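Local coordinates for ArsR family transcriptional regulator (Comamonas testosteroni, PDB 6UVU), which acts as an antimony(III)-responsive transcriptional repressor of the ArsR family, probably binding its target DNA through a winged helix-turn-helix fold, at residues C12-P16 with S17-R21; I99-P102 with C103-R106; V73-Q76 with L77-L80. All coordinates share one frame; numbering follows the deposited sequence.

Contact 1 of 3, residues C12-P16 with S17-R21; sequences CSLKP and SLQDR
L14 meets Q19 and L18 just before the chain bends back. Its CG lies anti to the backbone N (chi1 -172°), which lays L14 CD2 against the returning chain, 3.8 Å from Q19 CG. These two side chains run antiparallel past one another, while L14 CG is 4.2 Å from L18 CB. Apolar leucines suit this place, which is shut from solvent between the turn and the second subunit. K15 gives the turn its first bond: its carbonyl O accepts from L18 N at 2.8 Å (154° at the hydrogen). The aliphatic part of K15 lies alongside the hydroxyl of S17, with K15 CD 3.3 Å from S17 OG. P16 follows at the first corner of a type I beta turn, where its ring fixes phi near the required value and no N-H is needed. P16 O then accepts from Q19 N at a longer 3.3 Å, making a second turn that overlaps the first. The bend precedes helix 26-39 and lies against the second subunit, whose E109 accepts from K15 N and is packed by L14 and L18; R21 forms salt bridges with E28 of its own chain and with E116 and E119 of the second subunit.

Contact 2 of 3, residues I99-P102 with C103-R106; sequences IVDP and CVLR
D101 is the N-cap of helix 102-121, and its side chain accepts from V104, three residues on. The capping bond runs from V104 N to D101 OD1, 3.0 Å long and fairly straight (163° at the hydrogen), and the donor approaches from above the carboxylate plane. With CG anti to its own backbone N (chi1 -167°), the aspartate swings its carboxylate over the first turn, where amide N-H groups lack carbonyls of a preceding turn. A short acidic side chain suits such an N-cap, and its negative charge would probably be favoured by the helix dipole.

Backbone bonds continue the winding: L105 N donates to D101 O at 3.2 Å, and R106 N to P102 O at 2.9 Å. Proline is well placed right after the cap, since at the first helical position no carbonyl of a preceding turn waits for an N-H, which proline lacks.

Van der Waals contacts accompany these bonds. V104 CB lies 3.9 Å from D101 CB, the two side chains set nearly perpendicular, and the CG2 branch of V104 comes near the carboxylate carbon. R106 lays its CG near P102 O, and its NH1 forms a salt bridge with E117 of the second subunit.

The junction joins strand 94-99, the second strand of the wing, to helix 102-121. I99 packs on L86 of strand 86-91 and on L51 and A52 of helix 42-54, D101 and V104 touch I85, and C103 and R106 pack on L114 of the second subunit.

Contact 3 of 3, residues V73-Q76 with L77-L80; sequences VSNQ and LQRL
V73 and L77, one turn apart, make a local contact along helix 70-82, the second helix of the helix-turn-helix and, as in other ArsR-type regulators, probably the one that reads DNA. The side chains of V73 and L77 run parallel, flank to flank, with V73 CG1 3.8 Å from L77 CD1. Branched aliphatic residues suit this inner face: V73 packs on L47 of helix 42-54 and A63 of helix 59-65, while L77 reaches V59, L62 and, on strand 86-91, L86. L80 carries the same apolar face on to I85 and L86.

Regular alpha-helical bonds hold the turns together. L77 N donates to V73 O at 2.9 Å and Q78 N to S74 O at 3.0 Å, the latter almost straight (170° at the hydrogen); R79 N and L80 N bond likewise to N75 O and Q76 O.

Polar residues take over away from the core. R79 bends at chi2 and chi3, bringing one face of its guanidinium over N75 O, which sits nearer the edge of the group than its middle, while its NH2 forms a salt bridge with D82. N75 and Q78 run alongside each other, and their amide planes are turned 35° apart. A weak bond closes this polar pair: Q78 NE2 donates to N75 OD1 over 3.2 Å, at only 126° at the hydrogen.

Along the chain the order is contact 1, contact 3, contact 2. Contact 1 lies in the N-terminal loop ahead of helix 26-39, about 37 Å between centres from contact 3, on the other side of the chain's centre. Contacts 2 and 3 belong to the ArsR-type helix-turn-helix domain, with centres about 16 Å apart and nearest atoms about 7 Å apart; the hairpin of strands 86-91 and 94-99 leads from contact 3 to contact 2, which opens on its last residue. Contacts 1 and 2, centres about 24 Å apart, each meet the second subunit, whereas contact 3 does not. Contact 2 thus belongs to the dimer interface yet shares neighbours I85 and L86 with the probable DNA-reading helix.

Contact 1 of 3, residues C12-P16 with S17-R21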
loop_
_atom_site.group_PDB
_atom_site.type_symbol
_atom_site.label_atom_id
_atom_site.label_comp_id
_atom_site.label_asym_id
_atom_site.label_seq_id
_atom_site.Cartn_x
_atom_site.Cartn_y
_atom_site.Cartn_z
ATOM N N CYS B 12 -14.577 3.120 -10.615
ATOM C CA CYS B 12 -14.240 3.453 -9.234
ATOM C C CYS B 12 -15.477 3.417 -8.334
ATOM O O CYS B 12 -15.975 4.438 -7.861
ATOM C CB CYS B 12 -13.550 4.814 -9.146
ATOM S SG CYS B 12 -11.850 4.786 -9.691
ATOM N N SER B 13 -15.941 2.196 -8.095
ATOM C CA SER B 13 -16.913 1.907 -7.049
ATOM C C SER B 13 -16.326 0.867 -6.097
ATOM O O SER B 13 -15.581 -0.032 -6.515
ATOM C CB SER B 13 -18.254 1.419 -7.633
ATOM O OG SER B 13 -18.108 0.241 -8.411
ATOM N N LEU B 14 -16.637 1.020 -4.814
ATOM C CA LEU B 14 -16.228 0.047 -3.807
ATOM C C LEU B 14 -16.924 -1.298 -4.046
ATOM O O LEU B 14 -18.101 -1.352 -4.424
ATOM C CB LEU B 14 -16.562 0.595 -2.416
ATOM C CG LEU B 14 -16.093 -0.110 -1.148
ATOM C CD1 LEU B 14 -14.582 -0.111 -1.063
ATOM C CD2 LEU B 14 -16.693 0.596 0.053
ATOM N N LYS B 15 -16.193 -2.387 -3.828
ATOM C CA LYS B 15 -16.741 -3.718 -4.006
ATOM C C LYS B 15 -17.988 -3.898 -3.125
ATOM O O LYS B 15 -17.940 -3.550 -1.938
ATOM C CB LYS B 15 -15.682 -4.762 -3.653
ATOM C CG LYS B 15 -15.991 -6.160 -4.131
ATOM C CD LYS B 15 -15.143 -7.222 -3.430
ATOM C CE LYS B 15 -13.676 -7.117 -3.821
ATOM N NZ LYS B 15 -12.875 -8.266 -3.298
ATOM N N PRO B 16 -19.090 -4.437 -3.663
ATOM C CA PRO B 16 -20.352 -4.470 -2.889
ATOM C C PRO B 16 -20.252 -5.164 -1.540
ATOM O O PRO B 16 -20.914 -4.727 -0.583
ATOM C CB PRO B 16 -21.319 -5.210 -3.829
ATOM C CG PRO B 16 -20.813 -4.924 -5.200
ATOM C CD PRO B 16 -19.296 -4.834 -5.068
ATOM N N SER B 17 -19.454 -6.235 -1.438
ATOM C CA SER B 17 -19.293 -6.934 -0.167
ATOM C C SER B 17 -18.643 -6.058 0.906
ATOM O O SER B 17 -18.804 -6.341 2.099
ATOM C CB SER B 17 -18.476 -8.228 -0.371
ATOM O OG SER B 17 -17.205 -7.980 -0.959
ATOM N N LEU B 18 -17.969 -4.971 0.519
ATOM C CA LEU B 18 -17.270 -4.099 1.454
ATOM C C LEU B 18 -18.018 -2.805 1.759
ATOM O O LEU B 18 -17.612 -2.078 2.673
ATOM C CB LEU B 18 -15.875 -3.775 0.913
ATOM C CG LEU B 18 -14.880 -4.936 0.875
ATOM C CD1 LEU B 18 -13.585 -4.492 0.219
ATOM C CD2 LEU B 18 -14.619 -5.508 2.285
ATOM N N GLN B 19 -19.102 -2.507 1.031
ATOM C CA GLN B 19 -19.862 -1.265 1.144
ATOM C C GLN B 19 -20.688 -1.167 2.421
ATOM O O GLN B 19 -21.332 -0.132 2.645
ATOM C CB GLN B 19 -20.786 -1.108 -0.065
ATOM C CG GLN B 19 -20.270 -0.157 -1.121
ATOM C CD GLN B 19 -21.174 -0.109 -2.332
ATOM O OE1 GLN B 19 -20.845 -0.649 -3.397
ATOM N NE2 GLN B 19 -22.333 0.529 -2.175
ATOM N N ASP B 20 -20.705 -2.213 3.247
ATOM C CA ASP B 20 -21.488 -2.218 4.475
ATOM C C ASP B 20 -20.693 -1.866 5.715
ATOM O O ASP B 20 -21.246 -1.258 6.632
ATOM C CB ASP B 20 -22.127 -3.589 4.697
ATOM C CG ASP B 20 -23.400 -3.770 3.906
ATOM O OD1 ASP B 20 -23.847 -2.814 3.225
ATOM O OD2 ASP B 20 -23.960 -4.876 3.995
ATOM N N ARG B 21 -19.424 -2.264 5.771
ATOM C CA ARG B 21 -18.583 -1.950 6.915
ATOM C C ARG B 21 -18.663 -0.460 7.247
ATOM O O ARG B 21 -18.707 0.394 6.356
ATOM C CB ARG B 21 -17.141 -2.376 6.618
ATOM C CG ARG B 21 -16.113 -1.901 7.616
ATOM C CD ARG B 21 -14.912 -2.824 7.641
ATOM N NE ARG B 21 -15.096 -3.886 8.623
ATOM C CZ ARG B 21 -14.841 -3.752 9.921
ATOM N NH1 ARG B 21 -14.386 -2.602 10.400
ATOM N NH2 ARG B 21 -15.044 -4.769 10.743
#

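Contact 2 of 3, residues I99-P102 with C103-R106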
loop_
_atom_site.group_PDB
_atom_site.type_symbol
_atom_site.label_atom_id
_atom_site.label_comp_id
_atom_site.label_asym_id
_atom_site.label_seq_id
_atom_site.Cartn_x
_atom_site.Cartn_y
_atom_site.Cartn_z
ATOM N N ILE B 99 10.414 -13.516 4.346
ATOM C CA ILE B 99 9.229 -12.733 4.697
ATOM C C ILE B 99 8.273 -13.622 5.480
ATOM O O ILE B 99 7.829 -14.663 4.982
ATOM C CB ILE B 99 8.529 -12.182 3.439
ATOM C CG1 ILE B 99 9.398 -11.192 2.663
ATOM C CG2 ILE B 99 7.211 -11.528 3.798
ATOM C CD1 ILE B 99 8.820 -10.850 1.295
ATOM N N VAL B 100 7.915 -13.198 6.690
ATOM C CA VAL B 100 6.940 -13.923 7.495
ATOM C C VAL B 100 5.697 -13.094 7.821
ATOM O O VAL B 100 4.811 -13.582 8.526
ATOM C CB VAL B 100 7.582 -14.475 8.787
ATOM C CG1 VAL B 100 8.655 -15.510 8.440
ATOM C CG2 VAL B 100 8.174 -13.345 9.607
ATOM N N ASP B 101 5.584 -11.871 7.303
ATOM C CA ASP B 101 4.328 -11.127 7.410
ATOM C C ASP B 101 3.471 -11.393 6.174
ATOM O O ASP B 101 3.816 -10.932 5.079
ATOM C CB ASP B 101 4.616 -9.633 7.558
ATOM C CG ASP B 101 3.397 -8.834 7.991
ATOM O OD1 ASP B 101 2.300 -9.028 7.437
ATOM O OD2 ASP B 101 3.541 -7.992 8.893
ATOM N N PRO B 102 2.349 -12.126 6.286
ATOM C CA PRO B 102 1.522 -12.358 5.088
ATOM C C PRO B 102 0.763 -11.115 4.630
ATOM O O PRO B 102 0.464 -10.990 3.438
ATOM C CB PRO B 102 0.560 -13.468 5.535
ATOM C CG PRO B 102 0.386 -13.204 6.996
ATOM C CD PRO B 102 1.731 -12.690 7.497
ATOM N N CYS B 103 0.429 -10.196 5.534
ATOM C CA CYS B 103 -0.192 -8.949 5.108
ATOM C C CYS B 103 0.729 -8.158 4.196
ATOM O O CYS B 103 0.289 -7.627 3.170
ATOM C CB CYS B 103 -0.582 -8.114 6.325
ATOM S SG CYS B 103 -1.794 -8.931 7.352
ATOM N N VAL B 104 2.002 -8.038 4.572
ATOM C CA VAL B 104 2.986 -7.407 3.699
ATOM C C VAL B 104 3.017 -8.120 2.358
ATOM O O VAL B 104 3.094 -7.480 1.303
ATOM C CB VAL B 104 4.370 -7.392 4.379
ATOM C CG1 VAL B 104 5.520 -7.381 3.349
ATOM C CG2 VAL B 104 4.491 -6.201 5.291
ATOM N N LEU B 105 2.886 -9.454 2.378
ATOM C CA LEU B 105 3.019 -10.235 1.155
ATOM C C LEU B 105 1.856 -9.990 0.202
ATOM O O LEU B 105 2.064 -9.777 -0.992
ATOM C CB LEU B 105 3.133 -11.719 1.485
ATOM C CG LEU B 105 3.462 -12.573 0.272
ATOM C CD1 LEU B 105 4.821 -12.171 -0.297
ATOM C CD2 LEU B 105 3.458 -14.039 0.673
ATOM N N ARG B 106 0.620 -10.038 0.702
ATOM C CA ARG B 106 -0.516 -9.765 -0.176
ATOM C C ARG B 106 -0.468 -8.347 -0.740
ATOM O O ARG B 106 -0.862 -8.119 -1.897
ATOM C CB ARG B 106 -1.839 -9.966 0.565
ATOM C CG ARG B 106 -1.862 -11.048 1.615
ATOM C CD ARG B 106 -3.122 -11.871 1.520
ATOM N NE ARG B 106 -4.352 -11.079 1.570
ATOM C CZ ARG B 106 -5.263 -11.173 2.542
ATOM N NH1 ARG B 106 -5.080 -12.019 3.552
ATOM N NH2 ARG B 106 -6.363 -10.423 2.514
#

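Contact 3 of 3, residues V73-Q76 with L77-L80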
loop_
_atom_site.group_PDB
_atom_site.type_symbol
_atom_site.label_atom_id
_atom_site.label_comp_id
_atom_site.label_asym_id
_atom_site.label_seq_id
_atom_site.Cartn_x
_atom_site.Cartn_y
_atom_site.Cartn_z
ATOM N N VAL B 73 22.302 -3.021 2.694
ATOM C CA VAL B 73 21.227 -4.011 2.618
ATOM C C VAL B 73 21.100 -4.743 3.946
ATOM O O VAL B 73 19.990 -4.987 4.444
ATOM C CB VAL B 73 21.471 -5.000 1.457
ATOM C CG1 VAL B 73 20.528 -6.195 1.564
ATOM C CG2 VAL B 73 21.291 -4.319 0.110
ATOM N N SER B 74 22.242 -5.098 4.540
ATOM C CA SER B 74 22.224 -5.822 5.804
ATOM C C SER B 74 21.469 -5.034 6.856
ATOM O O SER B 74 20.592 -5.567 7.544
ATOM C CB SER B 74 23.650 -6.112 6.278
ATOM O OG SER B 74 23.638 -6.657 7.592
ATOM N N ASN B 75 21.775 -3.746 6.972
ATOM C CA ASN B 75 21.114 -2.948 7.988
ATOM C C ASN B 75 19.621 -2.879 7.714
ATOM O O ASN B 75 18.812 -3.054 8.628
ATOM C CB ASN B 75 21.768 -1.567 8.064
ATOM C CG ASN B 75 23.274 -1.647 8.416
ATOM O OD1 ASN B 75 23.774 -2.679 8.907
ATOM N ND2 ASN B 75 23.997 -0.557 8.159
ATOM N N GLN B 76 19.243 -2.722 6.439
ATOM C CA GLN B 76 17.832 -2.693 6.061
ATOM C C GLN B 76 17.115 -3.976 6.464
ATOM O O GLN B 76 15.958 -3.939 6.900
ATOM C CB GLN B 76 17.705 -2.482 4.552
ATOM C CG GLN B 76 18.064 -1.088 4.059
ATOM C CD GLN B 76 16.834 -0.219 3.844
ATOM O OE1 GLN B 76 15.856 -0.302 4.595
ATOM N NE2 GLN B 76 16.874 0.613 2.805
ATOM N N LEU B 77 17.780 -5.128 6.311
ATOM C CA LEU B 77 17.104 -6.387 6.608
ATOM C C LEU B 77 16.942 -6.597 8.112
ATOM O O LEU B 77 15.876 -7.034 8.570
ATOM C CB LEU B 77 17.854 -7.555 5.971
ATOM C CG LEU B 77 17.823 -7.607 4.446
ATOM C CD1 LEU B 77 18.797 -8.637 3.955
ATOM C CD2 LEU B 77 16.432 -7.916 3.941
ATOM N N GLN B 78 17.971 -6.292 8.907
ATOM C CA GLN B 78 17.775 -6.452 10.346
ATOM C C GLN B 78 16.671 -5.529 10.869
ATOM O O GLN B 78 15.953 -5.899 11.803
ATOM C CB GLN B 78 19.083 -6.262 11.125
ATOM C CG GLN B 78 20.184 -5.458 10.456
ATOM C CD GLN B 78 21.590 -5.888 10.914
ATOM O OE1 GLN B 78 21.728 -6.642 11.884
ATOM N NE2 GLN B 78 22.631 -5.416 10.212
ATOM N N ARG B 79 16.464 -4.363 10.245
ATOM C CA ARG B 79 15.346 -3.506 10.654
ATOM C C ARG B 79 14.004 -4.158 10.355
ATOM O O ARG B 79 13.089 -4.130 11.190
ATOM C CB ARG B 79 15.419 -2.138 9.969
ATOM C CG ARG B 79 16.715 -1.400 10.156
ATOM C CD ARG B 79 16.911 -1.006 11.616
ATOM N NE ARG B 79 18.319 -1.131 11.966
ATOM C CZ ARG B 79 18.841 -2.202 12.559
ATOM N NH1 ARG B 79 20.136 -2.240 12.824
ATOM N NH2 ARG B 79 18.069 -3.231 12.905
ATOM N N LEU B 80 13.841 -4.701 9.136
ATOM C CA LEU B 80 12.595 -5.401 8.803
ATOM C C LEU B 80 12.361 -6.570 9.757
ATOM O O LEU B 80 11.222 -6.842 10.159
ATOM C CB LEU B 80 12.618 -5.909 7.352
ATOM C CG LEU B 80 12.055 -5.088 6.171
ATOM C CD1 LEU B 80 10.899 -4.188 6.590
ATOM C CD2 LEU B 80 13.142 -4.285 5.469
#